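Local coordinates for protein sulfate transporter 4.1, chloroplastic (Arabidopsis thaliana, PDB 7LHV) that moves sulfate across a membrane together with protons as a member of the SLC26/SulP family and may influence sulfate assimilation, at residues 207-212 with 344-349; 458-463 with 489-494. All blocks are in the same frame, centred on the assembly; numbering follows the deposited sequence.

Contact 1: residues 207-212 with 344-349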
ATOM      1  N   SER A 207      -3.824   7.981 -14.295  1.00 50.88           N
ATOM      2  CA  SER A 207      -3.155   7.394 -15.451  1.00 50.88           C
ATOM      3  C   SER A 207      -3.341   5.884 -15.486  1.00 50.88           C
ATOM      4  O   SER A 207      -3.563   5.303 -16.553  1.00 50.88           O
ATOM      5  CB  SER A 207      -1.672   7.749 -15.432  1.00 50.88           C
ATOM      6  OG  SER A 207      -1.491   9.141 -15.260  1.00 50.88           O
ATOM      7  N   VAL A 208      -3.245   5.235 -14.327  1.00 48.57           N
ATOM      8  CA  VAL A 208      -3.434   3.791 -14.260  1.00 48.57           C
ATOM      9  C   VAL A 208      -4.848   3.418 -14.684  1.00 48.57           C
ATOM     10  O   VAL A 208      -5.054   2.488 -15.475  1.00 48.57           O
ATOM     11  CB  VAL A 208      -3.112   3.288 -12.842  1.00 48.57           C
ATOM     12  CG1 VAL A 208      -3.769   1.954 -12.585  1.00 48.57           C
ATOM     13  CG2 VAL A 208      -1.613   3.187 -12.649  1.00 48.57           C
ATOM     14  N   ILE A 209      -5.843   4.148 -14.177  1.00 50.07           N
ATOM     15  CA  ILE A 209      -7.232   3.874 -14.529  1.00 50.07           C
ATOM     16  C   ILE A 209      -7.463   4.110 -16.015  1.00 50.07           C
ATOM     17  O   ILE A 209      -8.152   3.331 -16.680  1.00 50.07           O
ATOM     18  CB  ILE A 209      -8.178   4.728 -13.668  1.00 50.07           C
ATOM     19  CG1 ILE A 209      -7.963   4.429 -12.187  1.00 50.07           C
ATOM     20  CG2 ILE A 209      -9.620   4.477 -14.055  1.00 50.07           C
ATOM     21  CD1 ILE A 209      -8.544   5.473 -11.271  1.00 50.07           C
ATOM     22  N   SER A 210      -6.897   5.188 -16.558  1.00 49.00           N
ATOM     23  CA  SER A 210      -7.071   5.486 -17.975  1.00 49.00           C
ATOM     24  C   SER A 210      -6.448   4.407 -18.852  1.00 49.00           C
ATOM     25  O   SER A 210      -7.047   3.987 -19.848  1.00 49.00           O
ATOM     26  CB  SER A 210      -6.473   6.851 -18.301  1.00 49.00           C
ATOM     27  OG  SER A 210      -6.547   7.121 -19.689  1.00 49.00           O
ATOM     28  N   GLY A 211      -5.248   3.946 -18.499  1.00 48.15           N
ATOM     29  CA  GLY A 211      -4.623   2.886 -19.277  1.00 48.15           C
ATOM     30  C   GLY A 211      -5.389   1.582 -19.204  1.00 48.15           C
ATOM     31  O   GLY A 211      -5.578   0.902 -20.218  1.00 48.15           O
ATOM     32  N   PHE A 212      -5.849   1.218 -18.004  1.00 48.32           N
ATOM     33  CA  PHE A 212      -6.645   0.008 -17.856  1.00 48.32           C
ATOM     34  C   PHE A 212      -7.936   0.098 -18.660  1.00 48.32           C
ATOM     35  O   PHE A 212      -8.335  -0.869 -19.317  1.00 48.32           O
ATOM     36  CB  PHE A 212      -6.942  -0.238 -16.379  1.00 48.32           C
ATOM     37  CG  PHE A 212      -7.912  -1.351 -16.130  1.00 48.32           C
ATOM     38  CD1 PHE A 212      -7.540  -2.667 -16.322  1.00 48.32           C
ATOM     39  CD2 PHE A 212      -9.196  -1.080 -15.696  1.00 48.32           C
ATOM     40  CE1 PHE A 212      -8.432  -3.690 -16.092  1.00 48.32           C
ATOM     41  CE2 PHE A 212     -10.093  -2.101 -15.464  1.00 48.32           C
ATOM     42  CZ  PHE A 212      -9.709  -3.408 -15.662  1.00 48.32           C
ATOM     43  N   ALA A 344     -16.762   1.331  -9.002  1.00 50.72           N
ATOM     44  CA  ALA A 344     -17.790   2.247  -8.527  1.00 50.72           C
ATOM     45  C   ALA A 344     -17.205   3.318  -7.623  1.00 50.72           C
ATOM     46  O   ALA A 344     -17.693   4.452  -7.611  1.00 50.72           O
ATOM     47  CB  ALA A 344     -18.884   1.478  -7.794  1.00 50.72           C
ATOM     48  N   ILE A 345     -16.167   2.983  -6.856  1.00 51.35           N
ATOM     49  CA  ILE A 345     -15.529   3.989  -6.015  1.00 51.35           C
ATOM     50  C   ILE A 345     -14.756   4.982  -6.870  1.00 51.35           C
ATOM     51  O   ILE A 345     -14.720   6.182  -6.576  1.00 51.35           O
ATOM     52  CB  ILE A 345     -14.633   3.317  -4.962  1.00 51.35           C
ATOM     53  CG1 ILE A 345     -15.481   2.496  -3.995  1.00 51.35           C
ATOM     54  CG2 ILE A 345     -13.829   4.349  -4.200  1.00 51.35           C
ATOM     55  CD1 ILE A 345     -14.674   1.630  -3.070  1.00 51.35           C
ATOM     56  N   LEU A 346     -14.141   4.506  -7.951  1.00 52.24           N
ATOM     57  CA  LEU A 346     -13.221   5.345  -8.706  1.00 52.24           C
ATOM     58  C   LEU A 346     -13.902   6.091  -9.844  1.00 52.24           C
ATOM     59  O   LEU A 346     -13.561   7.248 -10.111  1.00 52.24           O
ATOM     60  CB  LEU A 346     -12.074   4.494  -9.255  1.00 52.24           C
ATOM     61  CG  LEU A 346     -11.094   3.960  -8.211  1.00 52.24           C
ATOM     62  CD1 LEU A 346     -10.091   3.027  -8.857  1.00 52.24           C
ATOM     63  CD2 LEU A 346     -10.389   5.098  -7.503  1.00 52.24           C
ATOM     64  N   GLU A 347     -14.858   5.459 -10.523  1.00 55.18           N
ATOM     65  CA  GLU A 347     -15.485   6.051 -11.699  1.00 55.18           C
ATOM     66  C   GLU A 347     -16.854   6.650 -11.397  1.00 55.18           C
ATOM     67  O   GLU A 347     -17.074   7.840 -11.637  1.00 55.18           O
ATOM     68  CB  GLU A 347     -15.591   5.003 -12.812  1.00 55.18           C
ATOM     69  CG  GLU A 347     -14.249   4.571 -13.366  1.00 55.18           C
ATOM     70  CD  GLU A 347     -14.379   3.522 -14.449  1.00 55.18           C
ATOM     71  OE1 GLU A 347     -15.509   3.044 -14.683  1.00 55.18           O
ATOM     72  OE2 GLU A 347     -13.353   3.180 -15.069  1.00 55.18           O
ATOM     73  N   SER A 348     -17.783   5.845 -10.875  1.00 52.65           N
ATOM     74  CA  SER A 348     -19.149   6.322 -10.673  1.00 52.65           C
ATOM     75  C   SER A 348     -19.200   7.472  -9.676  1.00 52.65           C
ATOM     76  O   SER A 348     -19.893   8.473  -9.902  1.00 52.65           O
ATOM     77  CB  SER A 348     -20.039   5.173 -10.206  1.00 52.65           C
ATOM     78  OG  SER A 348     -21.267   5.660  -9.696  1.00 52.65           O
ATOM     79  N   VAL A 349     -18.471   7.350  -8.567  1.00 53.99           N
ATOM     80  CA  VAL A 349     -18.449   8.422  -7.579  1.00 53.99           C
ATOM     81  C   VAL A 349     -17.783   9.664  -8.157  1.00 53.99           C
ATOM     82  O   VAL A 349     -18.194  10.793  -7.871  1.00 53.99           O
ATOM     83  CB  VAL A 349     -17.757   7.943  -6.292  1.00 53.99           C
ATOM     84  CG1 VAL A 349     -17.540   9.100  -5.342  1.00 53.99           C
ATOM     85  CG2 VAL A 349     -18.590   6.869  -5.625  1.00 53.99           C
TER
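I209 O accepts a hydrogen bond from the hydroxyl of T213, one turn on, while the I209 side chain meets L346 and E347 without any hydrogen bond between the segments. The contact is a small example of two membrane helices that meet chiefly through one isoleucine, whose two branches have different partners. I209 CD1 rests against L346 CD1 at 3.8 Å, and the same ethyl end approaches L346 CB at 4.2 Å, touching both tip and root of the leucine. The other branch faces a polar group: I209 CG2 lies 4.1 Å from E347 OE2, a methyl-to-carboxylate van der Waals approach. With CG anti to its own carbonyl carbon (chi1 -67°) and the chain extended beyond CG, the glutamate runs past the isoleucine in the opposite direction and carries its carboxylate across to it. Cutting I209 back to an alanine removes both CD1 and CG2, and would probably leave L346 CD1 without its partner on helix 206-229 and open a gap beside the E347 carboxylate. The backbone of 344-349 takes a wider pi-type turn, marked by V349 N bonding to A344 O. Both segments lie in the sulfate permease region, where L346 and V208 line the pocket of a bound S1P. Helix 206-229 is backed by helices 459-474 and 477-496, which receive V208 and F212, whereas helix 330-358 packs through I345, S348 and V349 on helix 365-381.

Contact 2: residues 458-463 with 489-494. With S1P ((2S,3R,4E)-2-amino-3-hydroxyoctadec-4-en-1-yl dihydrogen phosphate), chain F.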
ATOM      1  N   ASP A 458       3.985  14.878 -17.871  1.00 59.82           N
ATOM      2  CA  ASP A 458       4.581  14.054 -16.822  1.00 59.82           C
ATOM      3  C   ASP A 458       4.917  12.683 -17.388  1.00 59.82           C
ATOM      4  O   ASP A 458       4.020  11.867 -17.616  1.00 59.82           O
ATOM      5  CB  ASP A 458       3.635  13.929 -15.628  1.00 59.82           C
ATOM      6  CG  ASP A 458       4.339  13.451 -14.377  1.00 59.82           C
ATOM      7  OD1 ASP A 458       5.567  13.237 -14.426  1.00 59.82           O
ATOM      8  OD2 ASP A 458       3.663  13.281 -13.344  1.00 59.82           O
ATOM      9  N   LYS A 459       6.209  12.420 -17.595  1.00 55.64           N
ATOM     10  CA  LYS A 459       6.616  11.165 -18.215  1.00 55.64           C
ATOM     11  C   LYS A 459       6.539   9.979 -17.261  1.00 55.64           C
ATOM     12  O   LYS A 459       6.461   8.840 -17.727  1.00 55.64           O
ATOM     13  CB  LYS A 459       8.024  11.298 -18.789  1.00 55.64           C
ATOM     14  CG  LYS A 459       8.044  12.004 -20.132  1.00 55.64           C
ATOM     15  CD  LYS A 459       9.450  12.183 -20.655  1.00 55.64           C
ATOM     16  CE  LYS A 459       9.437  12.855 -22.015  1.00 55.64           C
ATOM     17  NZ  LYS A 459       8.835  14.213 -21.955  1.00 55.64           N
ATOM     18  N   ARG A 460       6.563  10.207 -15.949  1.00 54.27           N
ATOM     19  CA  ARG A 460       6.309   9.111 -15.018  1.00 54.27           C
ATOM     20  C   ARG A 460       4.872   8.616 -15.138  1.00 54.27           C
ATOM     21  O   ARG A 460       4.620   7.406 -15.163  1.00 54.27           O
ATOM     22  CB  ARG A 460       6.607   9.556 -13.588  1.00 54.27           C
ATOM     23  CG  ARG A 460       6.322   8.497 -12.539  1.00 54.27           C
ATOM     24  CD  ARG A 460       6.012   9.129 -11.196  1.00 54.27           C
ATOM     25  NE  ARG A 460       4.680   9.717 -11.172  1.00 54.27           N
ATOM     26  CZ  ARG A 460       4.178  10.397 -10.150  1.00 54.27           C
ATOM     27  NH1 ARG A 460       4.875  10.598  -9.044  1.00 54.27           N
ATOM     28  NH2 ARG A 460       2.947  10.892 -10.241  1.00 54.27           N
ATOM     29  N   ASP A 461       3.918   9.546 -15.220  1.00 55.18           N
ATOM     30  CA  ASP A 461       2.527   9.166 -15.421  1.00 55.18           C
ATOM     31  C   ASP A 461       2.331   8.505 -16.778  1.00 55.18           C
ATOM     32  O   ASP A 461       1.539   7.566 -16.909  1.00 55.18           O
ATOM     33  CB  ASP A 461       1.623  10.387 -15.283  1.00 55.18           C
ATOM     34  CG  ASP A 461       1.538  10.891 -13.857  1.00 55.18           C
ATOM     35  OD1 ASP A 461       1.949  10.154 -12.939  1.00 55.18           O
ATOM     36  OD2 ASP A 461       1.054  12.022 -13.653  1.00 55.18           O
ATOM     37  N   PHE A 462       3.041   8.984 -17.802  1.00 51.11           N
ATOM     38  CA  PHE A 462       2.969   8.336 -19.107  1.00 51.11           C
ATOM     39  C   PHE A 462       3.504   6.914 -19.044  1.00 51.11           C
ATOM     40  O   PHE A 462       2.948   6.006 -19.672  1.00 51.11           O
ATOM     41  CB  PHE A 462       3.739   9.146 -20.148  1.00 51.11           C
ATOM     42  CG  PHE A 462       3.792   8.493 -21.499  1.00 51.11           C
ATOM     43  CD1 PHE A 462       2.741   8.630 -22.385  1.00 51.11           C
ATOM     44  CD2 PHE A 462       4.887   7.741 -21.881  1.00 51.11           C
ATOM     45  CE1 PHE A 462       2.782   8.032 -23.626  1.00 51.11           C
ATOM     46  CE2 PHE A 462       4.931   7.138 -23.120  1.00 51.11           C
ATOM     47  CZ  PHE A 462       3.878   7.287 -23.992  1.00 51.11           C
ATOM     48  N   SER A 463       4.597   6.702 -18.308  1.00 50.46           N
ATOM     49  CA  SER A 463       5.133   5.355 -18.155  1.00 50.46           C
ATOM     50  C   SER A 463       4.141   4.449 -17.439  1.00 50.46           C
ATOM     51  O   SER A 463       3.958   3.290 -17.827  1.00 50.46           O
ATOM     52  CB  SER A 463       6.460   5.400 -17.402  1.00 50.46           C
ATOM     53  OG  SER A 463       7.442   6.088 -18.156  1.00 50.46           O
ATOM     54  N   LEU A 489       0.680   1.890  -5.369  1.00 46.69           N
ATOM     55  CA  LEU A 489       1.131   1.740  -3.988  1.00 46.69           C
ATOM     56  C   LEU A 489       2.626   1.990  -3.863  1.00 46.69           C
ATOM     57  O   LEU A 489       3.077   2.613  -2.897  1.00 46.69           O
ATOM     58  CB  LEU A 489       0.785   0.350  -3.463  1.00 46.69           C
ATOM     59  CG  LEU A 489      -0.547   0.217  -2.736  1.00 46.69           C
ATOM     60  CD1 LEU A 489      -0.795  -1.228  -2.355  1.00 46.69           C
ATOM     61  CD2 LEU A 489      -0.553   1.108  -1.511  1.00 46.69           C
ATOM     62  N   ALA A 490       3.411   1.499  -4.820  1.00 48.60           N
ATOM     63  CA  ALA A 490       4.850   1.712  -4.775  1.00 48.60           C
ATOM     64  C   ALA A 490       5.181   3.192  -4.839  1.00 48.60           C
ATOM     65  O   ALA A 490       6.058   3.669  -4.114  1.00 48.60           O
ATOM     66  CB  ALA A 490       5.530   0.962  -5.918  1.00 48.60           C
ATOM     67  N   PHE A 491       4.481   3.941  -5.690  1.00 51.32           N
ATOM     68  CA  PHE A 491       4.771   5.367  -5.805  1.00 51.32           C
ATOM     69  C   PHE A 491       4.276   6.138  -4.585  1.00 51.32           C
ATOM     70  O   PHE A 491       4.922   7.099  -4.148  1.00 51.32           O
ATOM     71  CB  PHE A 491       4.174   5.912  -7.096  1.00 51.32           C
ATOM     72  CG  PHE A 491       5.067   5.721  -8.283  1.00 51.32           C
ATOM     73  CD1 PHE A 491       6.253   6.422  -8.390  1.00 51.32           C
ATOM     74  CD2 PHE A 491       4.741   4.814  -9.271  1.00 51.32           C
ATOM     75  CE1 PHE A 491       7.083   6.234  -9.472  1.00 51.32           C
ATOM     76  CE2 PHE A 491       5.568   4.623 -10.353  1.00 51.32           C
ATOM     77  CZ  PHE A 491       6.740   5.336 -10.454  1.00 51.32           C
ATOM     78  N   VAL A 492       3.147   5.722  -4.004  1.00 48.77           N
ATOM     79  CA  VAL A 492       2.687   6.337  -2.759  1.00 48.77           C
ATOM     80  C   VAL A 492       3.705   6.112  -1.649  1.00 48.77           C
ATOM     81  O   VAL A 492       4.040   7.034  -0.893  1.00 48.77           O
ATOM     82  CB  VAL A 492       1.301   5.786  -2.374  1.00 48.77           C
ATOM     83  CG1 VAL A 492       1.016   6.043  -0.908  1.00 48.77           C
ATOM     84  CG2 VAL A 492       0.228   6.412  -3.237  1.00 48.77           C
ATOM     85  N   ILE A 493       4.221   4.888  -1.539  1.00 48.13           N
ATOM     86  CA  ILE A 493       5.201   4.568  -0.508  1.00 48.13           C
ATOM     87  C   ILE A 493       6.504   5.316  -0.755  1.00 48.13           C
ATOM     88  O   ILE A 493       7.146   5.793   0.185  1.00 48.13           O
ATOM     89  CB  ILE A 493       5.415   3.045  -0.440  1.00 48.13           C
ATOM     90  CG1 ILE A 493       4.175   2.369   0.143  1.00 48.13           C
ATOM     91  CG2 ILE A 493       6.639   2.709   0.385  1.00 48.13           C
ATOM     92  CD1 ILE A 493       4.154   0.881  -0.050  1.00 48.13           C
ATOM     93  N   HIS A 494       6.918   5.431  -2.018  1.00 51.15           N
ATOM     94  CA  HIS A 494       8.127   6.181  -2.332  1.00 51.15           C
ATOM     95  C   HIS A 494       7.980   7.649  -1.957  1.00 51.15           C
ATOM     96  O   HIS A 494       8.919   8.259  -1.438  1.00 51.15           O
ATOM     97  CB  HIS A 494       8.462   6.043  -3.815  1.00 51.15           C
ATOM     98  CG  HIS A 494       9.711   6.762  -4.216  1.00 51.15           C
ATOM     99  ND1 HIS A 494       9.700   8.042  -4.726  1.00 51.15           N
ATOM    100  CD2 HIS A 494      11.008   6.379  -4.188  1.00 51.15           C
ATOM    101  CE1 HIS A 494      10.938   8.417  -4.992  1.00 51.15           C
ATOM    102  NE2 HIS A 494      11.751   7.427  -4.676  1.00 51.15           N
TER
HETATM  103  C1  S1P F1004      11.334   2.648  -9.339  1.00 66.34           C
HETATM  104  O1  S1P F1004      11.716   3.639  -8.365  1.00 66.34           O
HETATM  105  C2  S1P F1004       9.846   2.553  -9.115  1.00 66.34           C
HETATM  106  N2  S1P F1004       9.519   3.192  -7.843  1.00 66.34           N
HETATM  107  C3  S1P F1004       9.303   1.128  -9.002  1.00 66.34           C
HETATM  108  O3  S1P F1004       8.418   1.170  -7.889  1.00 66.34           O
HETATM  109  C4  S1P F1004      10.362   0.103  -8.769  1.00 66.34           C
HETATM  110  C5  S1P F1004      10.162  -1.199  -8.727  1.00 66.34           C
HETATM  111  C6  S1P F1004       8.907  -1.984  -8.887  1.00 66.34           C
HETATM  112  C7  S1P F1004       8.050  -2.106  -7.646  1.00 66.34           C
HETATM  113  C8  S1P F1004       6.583  -2.022  -7.961  1.00 66.34           C
HETATM  114  C9  S1P F1004       5.768  -3.174  -7.429  1.00 66.34           C
HETATM  115  C10 S1P F1004       5.377  -3.013  -5.980  1.00 66.34           C
HETATM  116  C11 S1P F1004       4.391  -4.044  -5.484  1.00 66.34           C
HETATM  117  C12 S1P F1004       3.770  -3.696  -4.147  1.00 66.34           C
HETATM  118  C13 S1P F1004       4.140  -2.330  -3.639  1.00 66.34           C
HETATM  119  C14 S1P F1004       4.044  -2.182  -2.144  1.00 66.34           C
HETATM  120  C15 S1P F1004       3.390  -3.350  -1.453  1.00 66.34           C
HETATM  121  C16 S1P F1004       4.148  -3.862  -0.242  1.00 66.34           C
HETATM  122  P22 S1P F1004      11.853   5.209  -8.593  1.00 66.34           P
HETATM  123  O23 S1P F1004      12.170   5.457 -10.049  1.00 66.34           O
HETATM  124  O24 S1P F1004      10.506   5.792  -8.302  1.00 66.34           O
HETATM  125  O25 S1P F1004      12.870   5.733  -7.698  1.00 66.34           O
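R460 and F491 make the close part of this contact with carbon rather than charge. R460 CD comes to 3.5 Å from F491 CE1, and R460 CG lies 3.8 Å from F491 CZ, the two side chains sliding past each other in opposite directions. Against this packing of CG and CD on the ring, the guanidinium beyond is only loosely related to it: the planes stand 51° apart, and R460 CZ is 5.2 Å from the F491 ring centroid, at most a weak cation-pi attraction. Its N-H groups turn to D461 instead. The arginine leaves its helix with CG anti to the backbone N and then bends at chi3 (74°), which lets R460 NE and NH2 both grip D461 OD1 in the guanidinium plane, at 3.3 and 3.0 Å; D458, at the N-cap position, adds only a long charge interaction. The lipid head group is likewise on the loose side: S1P places N2 over one face of the F491 ring, and its phosphate O24 stands over the centre of the H494 ring. H494 NE2 is 3.6 Å from S1P O25, with no hydrogen bond assigned; farther along the lipid, A490 CB meets S1P O3 at 3.5 Å. The pair thus joins the start of helix 459-474 to the later part of helix 477-496, and F539 from the STAS domain of the second subunit packs on both R460 and F491.

The two contacts lie in series along the chain, their centres 16 Å apart, and they meet directly where S207 OG packs against D461 CB at 3.4 Å, so helix 206-229 of contact 1 packs on helix 459-474 of contact 2. V208 also touches T468 and S488, on the two helices of contact 2. Each contact borders a bound S1P, but in separate pockets: V208 and L346 line one, A490, F491, I493 and H494 another. Contact 1 joins helices within one subunit, whereas contact 2 also faces the second subunit, where D461 OD2 hydrogen-bonds to S584, so helix 459-474 relates the membrane part to the dimer partner.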